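Local coordinates for protein oxidoreductase, zinc-binding dehydrogenase family (Myxococcus xanthus, PDB 5K1S) that acts as a zinc-binding medium-chain reductase in the alternative de novo biosynthesis of isovaleryl coenzyme A, at residues 254-259 with 270-275; 219-224 with 230-235; 62-67 with 345-350. All blocks are in the same frame, centred on the assembly; numbering follows the deposited sequence.

Interaction 1: 254-259 with 270-275; sequences DVAVEI and KSMAPG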
ATOM      1  N   ASP A 254     -14.106   5.150  -1.158  1.00 76.11           N
ATOM      2  CA  ASP A 254     -12.871   5.862  -1.462  1.00 74.62           C
ATOM      3  C   ASP A 254     -11.688   5.273  -0.701  1.00 71.48           C
ATOM      4  O   ASP A 254     -10.592   5.142  -1.257  1.00 68.76           O
ATOM      5  CB  ASP A 254     -13.027   7.346  -1.129  1.00 77.22           C
ATOM      6  CG  ASP A 254     -14.141   8.006  -1.917  1.00 80.03           C
ATOM      7  OD1 ASP A 254     -15.293   8.000  -1.436  1.00 82.55           O
ATOM      8  OD2 ASP A 254     -13.864   8.531  -3.015  1.00 79.69           O
ATOM      9  N   VAL A 255     -11.893   4.916   0.565  1.00 85.10           N
ATOM     10  CA  VAL A 255     -10.840   4.370   1.410  1.00 81.92           C
ATOM     11  C   VAL A 255     -11.439   3.274   2.279  1.00 81.10           C
ATOM     12  O   VAL A 255     -12.631   3.290   2.597  1.00 84.08           O
ATOM     13  CB  VAL A 255     -10.180   5.468   2.280  1.00 82.94           C
ATOM     14  CG1 VAL A 255     -11.225   6.188   3.116  1.00 86.85           C
ATOM     15  CG2 VAL A 255      -9.087   4.885   3.171  1.00 78.98           C
ATOM     16  N   ALA A 256     -10.600   2.310   2.658  1.00 60.37           N
ATOM     17  CA  ALA A 256     -11.016   1.203   3.507  1.00 59.01           C
ATOM     18  C   ALA A 256     -10.004   1.017   4.627  1.00 55.69           C
ATOM     19  O   ALA A 256      -8.793   1.032   4.386  1.00 52.43           O
ATOM     20  CB  ALA A 256     -11.156  -0.093   2.703  1.00 56.86           C
ATOM     21  N   VAL A 257     -10.506   0.844   5.845  1.00 68.31           N
ATOM     22  CA  VAL A 257      -9.679   0.578   7.016  1.00 65.14           C
ATOM     23  C   VAL A 257      -9.780  -0.919   7.290  1.00 62.73           C
ATOM     24  O   VAL A 257     -10.773  -1.396   7.848  1.00 64.66           O
ATOM     25  CB  VAL A 257     -10.122   1.409   8.223  1.00 67.94           C
ATOM     26  CG1 VAL A 257      -9.251   1.106   9.432  1.00 64.33           C
ATOM     27  CG2 VAL A 257     -10.078   2.893   7.886  1.00 71.09           C
ATOM     28  N   GLU A 258      -8.750  -1.665   6.897  1.00 69.94           N
ATOM     29  CA  GLU A 258      -8.761  -3.124   7.001  1.00 68.02           C
ATOM     30  C   GLU A 258      -8.144  -3.524   8.335  1.00 65.76           C
ATOM     31  O   GLU A 258      -6.924  -3.647   8.459  1.00 62.76           O
ATOM     32  CB  GLU A 258      -8.013  -3.750   5.829  1.00 65.84           C
ATOM     33  CG  GLU A 258      -7.962  -5.271   5.868  1.00 64.26           C
ATOM     34  CD  GLU A 258      -9.342  -5.908   5.853  1.00 66.62           C
ATOM     35  OE1 GLU A 258      -9.869  -6.168   4.751  1.00 67.74           O
ATOM     36  OE2 GLU A 258      -9.900  -6.143   6.945  1.00 67.44           O
ATOM     37  N   ILE A 259      -8.996  -3.733   9.337  1.00 63.20           N
ATOM     38  CA  ILE A 259      -8.541  -4.175  10.652  1.00 61.50           C
ATOM     39  C   ILE A 259      -8.494  -5.694  10.737  1.00 59.90           C
ATOM     40  O   ILE A 259      -7.558  -6.262  11.303  1.00 57.34           O
ATOM     41  CB  ILE A 259      -9.451  -3.584  11.747  1.00 64.59           C
ATOM     42  CG1 ILE A 259      -9.396  -2.054  11.723  1.00 66.45           C
ATOM     43  CG2 ILE A 259      -9.046  -4.113  13.124  1.00 63.05           C
ATOM     44  CD1 ILE A 259     -10.423  -1.386  12.617  1.00 70.66           C
ATOM     45  N   LYS A 270     -12.703  -5.827  -3.749  1.00 83.19           N
ATOM     46  CA  LYS A 270     -13.843  -5.742  -4.654  1.00 86.62           C
ATOM     47  C   LYS A 270     -14.786  -4.607  -4.282  1.00 88.46           C
ATOM     48  O   LYS A 270     -15.546  -4.140  -5.135  1.00 91.03           O
ATOM     49  CB  LYS A 270     -14.602  -7.068  -4.658  1.00 88.84           C
ATOM     50  CG  LYS A 270     -13.766  -8.253  -5.113  1.00 87.64           C
ATOM     51  CD  LYS A 270     -14.461  -9.568  -4.819  1.00 89.79           C
ATOM     52  CE  LYS A 270     -13.588 -10.750  -5.198  1.00 88.74           C
ATOM     53  NZ  LYS A 270     -14.201 -12.046  -4.799  1.00 90.91           N
ATOM     54  N   SER A 271     -14.748  -4.154  -3.032  1.00 66.44           N
ATOM     55  CA  SER A 271     -15.608  -3.081  -2.558  1.00 69.64           C
ATOM     56  C   SER A 271     -15.020  -1.697  -2.802  1.00 70.48           C
ATOM     57  O   SER A 271     -15.677  -0.699  -2.486  1.00 73.46           O
ATOM     58  CB  SER A 271     -15.885  -3.267  -1.063  1.00 70.02           C
ATOM     59  OG  SER A 271     -16.812  -2.309  -0.591  1.00 73.54           O
ATOM     60  N   MET A 272     -13.815  -1.607  -3.361  1.00 71.12           N
ATOM     61  CA  MET A 272     -13.137  -0.329  -3.537  1.00 71.70           C
ATOM     62  C   MET A 272     -13.526   0.316  -4.860  1.00 73.39           C
ATOM     63  O   MET A 272     -13.624  -0.356  -5.890  1.00 72.47           O
ATOM     64  CB  MET A 272     -11.618  -0.509  -3.493  1.00 68.31           C
ATOM     65  CG  MET A 272     -11.095  -1.131  -2.212  1.00 66.20           C
ATOM     66  SD  MET A 272     -11.599  -0.227  -0.739  1.00 68.64           S
ATOM     67  CE  MET A 272     -10.751   1.334  -0.979  1.00 69.57           C
ATOM     68  N   ALA A 273     -13.734   1.628  -4.822  1.00 75.85           N
ATOM     69  CA  ALA A 273     -13.964   2.400  -6.028  1.00 77.29           C
ATOM     70  C   ALA A 273     -12.645   2.640  -6.757  1.00 74.96           C
ATOM     71  O   ALA A 273     -11.567   2.494  -6.175  1.00 72.74           O
ATOM     72  CB  ALA A 273     -14.623   3.730  -5.681  1.00 80.76           C
ATOM     73  N   PRO A 274     -12.699   3.004  -8.037  1.00 78.13           N
ATOM     74  CA  PRO A 274     -11.460   3.264  -8.780  1.00 76.05           C
ATOM     75  C   PRO A 274     -10.579   4.279  -8.065  1.00 76.00           C
ATOM     76  O   PRO A 274     -11.046   5.323  -7.607  1.00 78.52           O
ATOM     77  CB  PRO A 274     -11.962   3.792 -10.127  1.00 77.49           C
ATOM     78  CG  PRO A 274     -13.319   3.202 -10.278  1.00 79.12           C
ATOM     79  CD  PRO A 274     -13.892   3.135  -8.892  1.00 80.38           C
ATOM     80  N   GLY A 275      -9.289   3.962  -7.972  1.00 68.93           N
ATOM     81  CA  GLY A 275      -8.353   4.827  -7.286  1.00 68.53           C
ATOM     82  C   GLY A 275      -8.447   4.796  -5.778  1.00 68.94           C
ATOM     83  O   GLY A 275      -7.769   5.585  -5.113  1.00 68.93           O
TER

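Interaction 2: 219-224 with 230-235; sequences AKVQAL and DEVIVS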
ATOM      1  N   ALA A 219     -25.803  -8.447  16.357  1.00107.69           N
ATOM      2  CA  ALA A 219     -26.426  -7.419  17.182  1.00108.46           C
ATOM      3  C   ALA A 219     -25.403  -6.447  17.763  1.00107.22           C
ATOM      4  O   ALA A 219     -25.585  -5.934  18.871  1.00108.92           O
ATOM      5  CB  ALA A 219     -27.244  -8.061  18.301  1.00112.78           C
ATOM      6  N   LYS A 220     -24.320  -6.187  17.030  1.00 95.21           N
ATOM      7  CA  LYS A 220     -23.356  -5.158  17.397  1.00 93.82           C
ATOM      8  C   LYS A 220     -23.609  -3.852  16.652  1.00 90.30           C
ATOM      9  O   LYS A 220     -22.712  -3.007  16.569  1.00 88.18           O
ATOM     10  CB  LYS A 220     -21.933  -5.650  17.132  1.00 93.38           C
ATOM     11  N   VAL A 221     -24.816  -3.671  16.122  1.00 93.63           N
ATOM     12  CA  VAL A 221     -25.123  -2.531  15.265  1.00 90.64           C
ATOM     13  C   VAL A 221     -25.525  -1.308  16.080  1.00 90.78           C
ATOM     14  O   VAL A 221     -25.166  -0.180  15.732  1.00 88.23           O
ATOM     15  CB  VAL A 221     -26.230  -2.925  14.266  1.00 90.70           C
ATOM     16  CG1 VAL A 221     -26.485  -1.797  13.274  1.00 88.16           C
ATOM     17  CG2 VAL A 221     -25.862  -4.216  13.539  1.00 90.73           C
ATOM     18  N   GLN A 222     -26.277  -1.507  17.166  1.00111.38           N
ATOM     19  CA  GLN A 222     -26.748  -0.377  17.960  1.00111.64           C
ATOM     20  C   GLN A 222     -25.593   0.491  18.443  1.00109.84           C
ATOM     21  O   GLN A 222     -25.767   1.698  18.640  1.00108.54           O
ATOM     22  CB  GLN A 222     -27.565  -0.879  19.151  1.00115.49           C
ATOM     23  N   ALA A 223     -24.414  -0.100  18.638  1.00 91.03           N
ATOM     24  CA  ALA A 223     -23.258   0.668  19.089  1.00 89.37           C
ATOM     25  C   ALA A 223     -22.569   1.365  17.922  1.00 85.47           C
ATOM     26  O   ALA A 223     -22.316   2.574  17.974  1.00 83.42           O
ATOM     27  CB  ALA A 223     -22.276  -0.244  19.824  1.00 91.60           C
ATOM     28  N   LEU A 224     -22.257   0.617  16.861  1.00 82.56           N
ATOM     29  CA  LEU A 224     -21.585   1.211  15.708  1.00 79.26           C
ATOM     30  C   LEU A 224     -22.390   2.371  15.139  1.00 77.94           C
ATOM     31  O   LEU A 224     -21.826   3.409  14.774  1.00 76.18           O
ATOM     32  CB  LEU A 224     -21.345   0.146  14.638  1.00 78.90           C
ATOM     33  CG  LEU A 224     -20.388  -0.984  15.026  1.00 80.40           C
ATOM     34  CD1 LEU A 224     -20.363  -2.058  13.951  1.00 80.06           C
ATOM     35  CD2 LEU A 224     -18.986  -0.448  15.276  1.00 78.88           C
ATOM     36  N   ASP A 230     -22.704   5.570   9.507  1.00 89.50           N
ATOM     37  CA  ASP A 230     -23.885   5.834   8.693  1.00 91.67           C
ATOM     38  C   ASP A 230     -24.530   4.549   8.192  1.00 90.59           C
ATOM     39  O   ASP A 230     -25.757   4.489   8.055  1.00 91.78           O
ATOM     40  CB  ASP A 230     -23.521   6.725   7.504  1.00 95.38           C
ATOM     41  CG  ASP A 230     -24.703   6.984   6.588  1.00 98.05           C
ATOM     42  OD1 ASP A 230     -25.823   7.189   7.102  1.00 98.02           O
ATOM     43  OD2 ASP A 230     -24.515   6.974   5.353  1.00100.33           O
ATOM     44  N   GLU A 231     -23.730   3.523   7.911  1.00 86.36           N
ATOM     45  CA  GLU A 231     -24.237   2.244   7.441  1.00 85.75           C
ATOM     46  C   GLU A 231     -23.498   1.128   8.161  1.00 83.64           C
ATOM     47  O   GLU A 231     -22.318   1.262   8.499  1.00 82.47           O
ATOM     48  CB  GLU A 231     -24.066   2.088   5.924  1.00 86.82           C
ATOM     49  CG  GLU A 231     -24.547   3.282   5.108  1.00 90.22           C
ATOM     50  CD  GLU A 231     -26.054   3.454   5.148  1.00 92.09           C
ATOM     51  OE1 GLU A 231     -26.756   2.490   5.518  1.00 91.17           O
ATOM     52  OE2 GLU A 231     -26.535   4.556   4.807  1.00 94.99           O
ATOM     53  N   VAL A 232     -24.203   0.025   8.396  1.00 71.48           N
ATOM     54  CA  VAL A 232     -23.636  -1.146   9.053  1.00 71.04           C
ATOM     55  C   VAL A 232     -24.036  -2.382   8.263  1.00 71.91           C
ATOM     56  O   VAL A 232     -25.178  -2.496   7.804  1.00 73.38           O
ATOM     57  CB  VAL A 232     -24.104  -1.264  10.519  1.00 72.04           C
ATOM     58  CG1 VAL A 232     -23.393  -2.420  11.209  1.00 72.83           C
ATOM     59  CG2 VAL A 232     -23.858   0.042  11.264  1.00 71.31           C
ATOM     60  N   ILE A 233     -23.092  -3.306   8.104  1.00 77.43           N
ATOM     61  CA  ILE A 233     -23.310  -4.547   7.371  1.00 78.48           C
ATOM     62  C   ILE A 233     -22.868  -5.703   8.255  1.00 80.18           C
ATOM     63  O   ILE A 233     -21.788  -5.654   8.855  1.00 79.97           O
ATOM     64  CB  ILE A 233     -22.547  -4.566   6.032  1.00 76.98           C
ATOM     65  CG1 ILE A 233     -23.031  -3.425   5.130  1.00 76.74           C
ATOM     66  CG2 ILE A 233     -22.723  -5.916   5.330  1.00 78.17           C
ATOM     67  CD1 ILE A 233     -22.222  -3.255   3.856  1.00 75.94           C
ATOM     68  N   VAL A 234     -23.700  -6.736   8.335  1.00 98.70           N
ATOM     69  CA  VAL A 234     -23.382  -7.951   9.073  1.00100.64           C
ATOM     70  C   VAL A 234     -22.893  -8.985   8.070  1.00100.64           C
ATOM     71  O   VAL A 234     -23.611  -9.333   7.125  1.00100.92           O
ATOM     72  CB  VAL A 234     -24.600  -8.468   9.855  1.00103.08           C
ATOM     73  CG1 VAL A 234     -24.228  -9.701  10.670  1.00105.13           C
ATOM     74  CG2 VAL A 234     -25.156  -7.375  10.756  1.00103.08           C
ATOM     75  N   SER A 235     -21.671  -9.474   8.268  1.00106.70           N
ATOM     76  CA  SER A 235     -21.085 -10.428   7.337  1.00107.03           C
ATOM     77  C   SER A 235     -19.859 -11.060   7.972  1.00108.59           C
ATOM     78  O   SER A 235     -19.094 -10.382   8.662  1.00108.29           O
ATOM     79  CB  SER A 235     -20.701  -9.746   6.018  1.00104.41           C
ATOM     80  OG  SER A 235     -19.952 -10.621   5.192  1.00104.93           O
TER

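Interaction 3: 62-67 with 345-350; sequences INRRGN and RLENRE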
ATOM      1  N   ILE A  62       0.389 -12.349  24.088  1.00 43.59           N
ATOM      2  CA  ILE A  62       1.462 -12.920  23.280  1.00 43.61           C
ATOM      3  C   ILE A  62       2.788 -12.786  24.015  1.00 43.05           C
ATOM      4  O   ILE A  62       3.579 -13.735  24.091  1.00 43.38           O
ATOM      5  CB  ILE A  62       1.511 -12.241  21.899  1.00 43.99           C
ATOM      6  CG1 ILE A  62       0.149 -12.331  21.200  1.00 44.86           C
ATOM      7  CG2 ILE A  62       2.578 -12.885  21.026  1.00 44.41           C
ATOM      8  CD1 ILE A  62       0.039 -11.473  19.957  1.00 45.57           C
ATOM      9  N   ASN A  63       3.040 -11.606  24.580  1.00 39.98           N
ATOM     10  CA  ASN A  63       4.263 -11.379  25.343  1.00 39.95           C
ATOM     11  C   ASN A  63       4.381 -12.374  26.491  1.00 40.15           C
ATOM     12  O   ASN A  63       5.447 -12.963  26.709  1.00 40.31           O
ATOM     13  CB  ASN A  63       4.274  -9.939  25.863  1.00 39.82           C
ATOM     14  CG  ASN A  63       5.619  -9.524  26.428  1.00 39.85           C
ATOM     15  OD1 ASN A  63       6.635 -10.178  26.203  1.00 39.99           O
ATOM     16  ND2 ASN A  63       5.630  -8.418  27.157  1.00 39.81           N
ATOM     17  N   ARG A  64       3.288 -12.586  27.227  1.00 50.93           N
ATOM     18  CA  ARG A  64       3.333 -13.477  28.383  1.00 51.55           C
ATOM     19  C   ARG A  64       3.709 -14.899  27.990  1.00 52.28           C
ATOM     20  O   ARG A  64       4.341 -15.611  28.777  1.00 52.93           O
ATOM     21  CB  ARG A  64       1.984 -13.474  29.102  1.00 52.08           C
ATOM     22  CG  ARG A  64       1.896 -14.492  30.227  1.00 53.16           C
ATOM     23  CD  ARG A  64       0.561 -14.454  30.942  1.00 54.17           C
ATOM     24  NE  ARG A  64      -0.576 -14.582  30.032  1.00 54.52           N
ATOM     25  CZ  ARG A  64      -0.902 -15.690  29.380  1.00 55.03           C
ATOM     26  NH1 ARG A  64      -0.169 -16.788  29.505  1.00 55.21           N
ATOM     27  NH2 ARG A  64      -1.961 -15.698  28.583  1.00 55.64           N
ATOM     28  N   ARG A  65       3.326 -15.334  26.790  1.00 49.74           N
ATOM     29  CA  ARG A  65       3.594 -16.697  26.346  1.00 50.60           C
ATOM     30  C   ARG A  65       5.031 -16.905  25.891  1.00 50.94           C
ATOM     31  O   ARG A  65       5.388 -18.032  25.530  1.00 51.89           O
ATOM     32  CB  ARG A  65       2.645 -17.076  25.206  1.00 50.90           C
ATOM     33  CG  ARG A  65       1.200 -17.253  25.635  1.00 51.31           C
ATOM     34  CD  ARG A  65       0.291 -17.514  24.445  1.00 51.85           C
ATOM     35  NE  ARG A  65      -1.111 -17.613  24.845  1.00 52.69           N
ATOM     36  CZ  ARG A  65      -2.140 -17.470  24.017  1.00 53.41           C
ATOM     37  NH1 ARG A  65      -1.939 -17.209  22.730  1.00 53.24           N
ATOM     38  NH2 ARG A  65      -3.379 -17.577  24.478  1.00 54.65           N
ATOM     39  N   GLY A  66       5.860 -15.863  25.904  1.00 40.88           N
ATOM     40  CA  GLY A  66       7.215 -15.967  25.407  1.00 41.05           C
ATOM     41  C   GLY A  66       7.351 -15.800  23.910  1.00 41.01           C
ATOM     42  O   GLY A  66       8.439 -16.035  23.372  1.00 41.31           O
ATOM     43  N   ASN A  67       6.288 -15.392  23.222  1.00 40.78           N
ATOM     44  CA  ASN A  67       6.299 -15.269  21.773  1.00 40.86           C
ATOM     45  C   ASN A  67       6.784 -13.905  21.297  1.00 40.75           C
ATOM     46  O   ASN A  67       6.693 -13.616  20.100  1.00 40.88           O
ATOM     47  CB  ASN A  67       4.904 -15.561  21.218  1.00 40.82           C
ATOM     48  CG  ASN A  67       4.505 -17.018  21.391  1.00 41.08           C
ATOM     49  OD1 ASN A  67       5.344 -17.912  21.308  1.00 41.38           O
ATOM     50  ND2 ASN A  67       3.225 -17.262  21.644  1.00 41.06           N
ATOM     51  N   ARG A 345      -9.830 -13.665  30.784  1.00 71.30           N
ATOM     52  CA  ARG A 345     -10.990 -13.055  30.141  1.00 75.01           C
ATOM     53  C   ARG A 345     -10.672 -12.667  28.704  1.00 76.18           C
ATOM     54  O   ARG A 345     -11.435 -12.969  27.779  1.00 80.68           O
ATOM     55  CB  ARG A 345     -11.446 -11.828  30.929  1.00 74.87           C
ATOM     56  CG  ARG A 345     -12.087 -12.131  32.271  1.00 75.42           C
ATOM     57  CD  ARG A 345     -12.557 -10.850  32.949  1.00 75.82           C
ATOM     58  NE  ARG A 345     -13.509 -10.109  32.122  1.00 79.21           N
ATOM     59  CZ  ARG A 345     -13.983  -8.903  32.417  1.00 80.30           C
ATOM     60  NH1 ARG A 345     -13.597  -8.281  33.524  1.00 78.04           N
ATOM     61  NH2 ARG A 345     -14.845  -8.314  31.599  1.00 84.01           N
ATOM     62  N   LEU A 346      -9.539 -11.993  28.499  1.00 64.64           N
ATOM     63  CA  LEU A 346      -9.206 -11.493  27.171  1.00 66.04           C
ATOM     64  C   LEU A 346      -8.924 -12.636  26.203  1.00 67.18           C
ATOM     65  O   LEU A 346      -9.310 -12.570  25.031  1.00 70.69           O
ATOM     66  CB  LEU A 346      -8.007 -10.547  27.262  1.00 61.97           C
ATOM     67  CG  LEU A 346      -7.572  -9.851  25.972  1.00 63.13           C
ATOM     68  CD1 LEU A 346      -8.713  -9.045  25.365  1.00 68.00           C
ATOM     69  CD2 LEU A 346      -6.373  -8.956  26.242  1.00 59.21           C
ATOM     70  N   GLU A 347      -8.258 -13.693  26.673  1.00 86.33           N
ATOM     71  CA  GLU A 347      -7.944 -14.820  25.800  1.00 87.96           C
ATOM     72  C   GLU A 347      -9.213 -15.486  25.284  1.00 93.07           C
ATOM     73  O   GLU A 347      -9.359 -15.727  24.080  1.00 96.28           O
ATOM     74  CB  GLU A 347      -7.081 -15.839  26.545  1.00 85.66           C
ATOM     75  CG  GLU A 347      -5.626 -15.444  26.696  1.00 81.99           C
ATOM     76  CD  GLU A 347      -4.832 -16.471  27.477  1.00 80.58           C
ATOM     77  OE1 GLU A 347      -5.425 -17.153  28.341  1.00 81.31           O
ATOM     78  OE2 GLU A 347      -3.617 -16.603  27.219  1.00 79.19           O
ATOM     79  N   ASN A 348     -10.143 -15.795  26.186  1.00 76.56           N
ATOM     80  CA  ASN A 348     -11.338 -16.555  25.848  1.00 81.51           C
ATOM     81  C   ASN A 348     -12.456 -15.689  25.278  1.00 85.06           C
ATOM     82  O   ASN A 348     -13.613 -16.129  25.252  1.00 89.44           O
ATOM     83  CB  ASN A 348     -11.831 -17.310  27.085  1.00 81.71           C
ATOM     84  CG  ASN A 348     -10.802 -18.297  27.609  1.00 79.22           C
ATOM     85  OD1 ASN A 348     -10.254 -18.121  28.697  1.00 75.82           O
ATOM     86  ND2 ASN A 348     -10.534 -19.340  26.832  1.00 81.34           N
ATOM     87  N   ARG A 349     -12.144 -14.475  24.824  1.00112.13           N
ATOM     88  CA  ARG A 349     -13.113 -13.597  24.171  1.00115.56           C
ATOM     89  C   ARG A 349     -14.347 -13.353  25.038  1.00117.43           C
ATOM     90  O   ARG A 349     -15.402 -12.963  24.532  1.00121.67           O
ATOM     91  CB  ARG A 349     -13.530 -14.158  22.807  1.00120.46           C
ATOM     92  N   GLU A 350     -14.230 -13.566  26.349  1.00110.17           N
ATOM     93  CA  GLU A 350     -15.338 -13.348  27.268  1.00111.94           C
ATOM     94  C   GLU A 350     -15.497 -11.883  27.668  1.00111.15           C
ATOM     95  O   GLU A 350     -16.083 -11.602  28.719  1.00111.06           O
ATOM     96  CB  GLU A 350     -15.158 -14.213  28.518  1.00110.17           C
TER

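Interaction 1: 254-259 with 270-275
Met272, on the return limb of a beta-alpha-beta crossover of the Rossmann-type domain, lies against Ala256 of its first strand, a case of a parallel strand receiving the chain that comes back from the helix it has just launched. Strand 253-258 leads into helix 262-270, after which the chain turns back through Met272 and Ala273 toward strand 276-280, the parallel neighbour in the sheet.

The direct contact is apolar. The sulfur of Met272 sits over the methyl of Ala256, SD to CB 3.5 Å, and Ala256 CB is directed at the returning chain. The chain of Met272 folds back on itself: chi1 of -58° sets CG beside its own backbone N, and bends at both chi2 and chi3 bring its end to the strand. Met272, Ala256 and Val255 are buried, whereas Asp254 is partly exposed. The Met272 side chain also touches Val278 and Leu301.

No hydrogen bond joins the two segments; the strand's backbone bonds go to its sheet neighbours, among them Thr186 and Arg277, and Asp254, its CB turned away from the return, has OD1 held by Thr186 OG1. The main chains of the two segments come nearest at Asp254 and Ala273, whose CA atoms are 5.8 Å apart. Pro274, further along the return, packs on Leu122 of the second subunit.

Against the backbone the terminal methyl of Met272 makes purely van der Waals contact, its CE lying 3.8 Å from both Asp254 O and Ala256 N.

Interaction 2: 219-224 with 230-235
Val221 and Val232 interlock through their branched ends, and this pair is the dense part of the contact. The CG1 methyl of Val221 settles over the isopropyl group of Val232, 3.7 Å from its CB and 3.8 Å from each of its methyls CG1 and CG2. That methyl lies anti to the backbone N of Val221 (chi1 -175°), while the second methyl, CG2, is 3.8 Å from Val232 CG1. The two side chains run antiparallel alongside each other, with both CB atoms directed across the gap. Deeper in, Leu224 approaches from one helical turn further on and lies roughly perpendicular to Val232, CD1 to CG1 at 4.1 Å. Leu224 is buried and continues the same apolar layer onto Ala213 and Thr215.

These residues belong to a beta-alpha-beta unit of the Rossmann-type domain, in which strand 210-215 passes through helix 221-226 to strand 231-234, the outermost strand on its side of the parallel sheet within this chain. No hydrogen bond links the two segments; the contact between them is aliphatic. The opposite face of the edge strand is covered by helix 240-247, on which Ile233 rests.

Toward solvent the fit slackens. Exposed Val234 turns neither to nor from the helix and meets it only through a methyl pair, Val221 CG2 to Val234 CG2 at 4.3 Å. At Asp230 and Glu231 the CB atoms point away from the helix, and both carboxylates form salt bridges with the guanidinium of Arg210.

Interaction 3: 62-67 with 345-350
Glu347 OE2 is the meeting point of two guanidinium groups, those of the consecutive residues Arg64 and Arg65, in a small salt-bridge network. The sound bond is the one from Arg65 NH2, which reaches Glu347 OE2 at 2.9 Å. It arrives from well above the carboxylate plane, 60° out of it, and the guanidinium of Arg65 is itself tilted with respect to the oxygen. The planes of these two groups stand 36° apart. Arg64 NH2 also forms a salt bridge with OE2, but the modelled separation is too short to be taken literally, so the detail of that bond is doubtful. The nearby positive charges would be expected to favour the ionised carboxylate.

The network joins the C-terminal ends of helices 58-64 and 339-347, which belong to sequence regions far apart in the chain yet come together here through side chains. Leu346 and Glu347 also touch Val61, and Leu346 touches Tyr58. Helix 58-64 finishes in a Schellman motif: Gly66 N bonds to Asn63 O at 3.0 Å and Asn67 N to Ile62 O at 3.3 Å, with Gly66 taking positive phi.

The arginines take different routes to the same oxygen. Arg65 is exposed and runs out straight from CG to NE, whereas buried Arg64 bends at chi3 (53°), and its NE is bonded to His343 ND1 on the helix that carries Glu347, so Arg64 is bonded to two residues of that helix.

In the fold
Interactions 1 and 2 belong to the same parallel sheet, the first beside strand 253-258 and the second at edge strand 231-234; their centres are 18 Å apart and their nearest atoms about 7 Å, without touching. Along the chain they follow in series, and both are nested inside the long loop that interaction 3 closes. Interaction 3 stands apart, its centre 31 Å from that of interaction 1 and 27 Å from that of interaction 2. It is also the one near a metal site: the side chain of Arg64 is about 11 Å from those of the zinc ligands Cys57 and His79, and about 13 Å from a bound zinc ion.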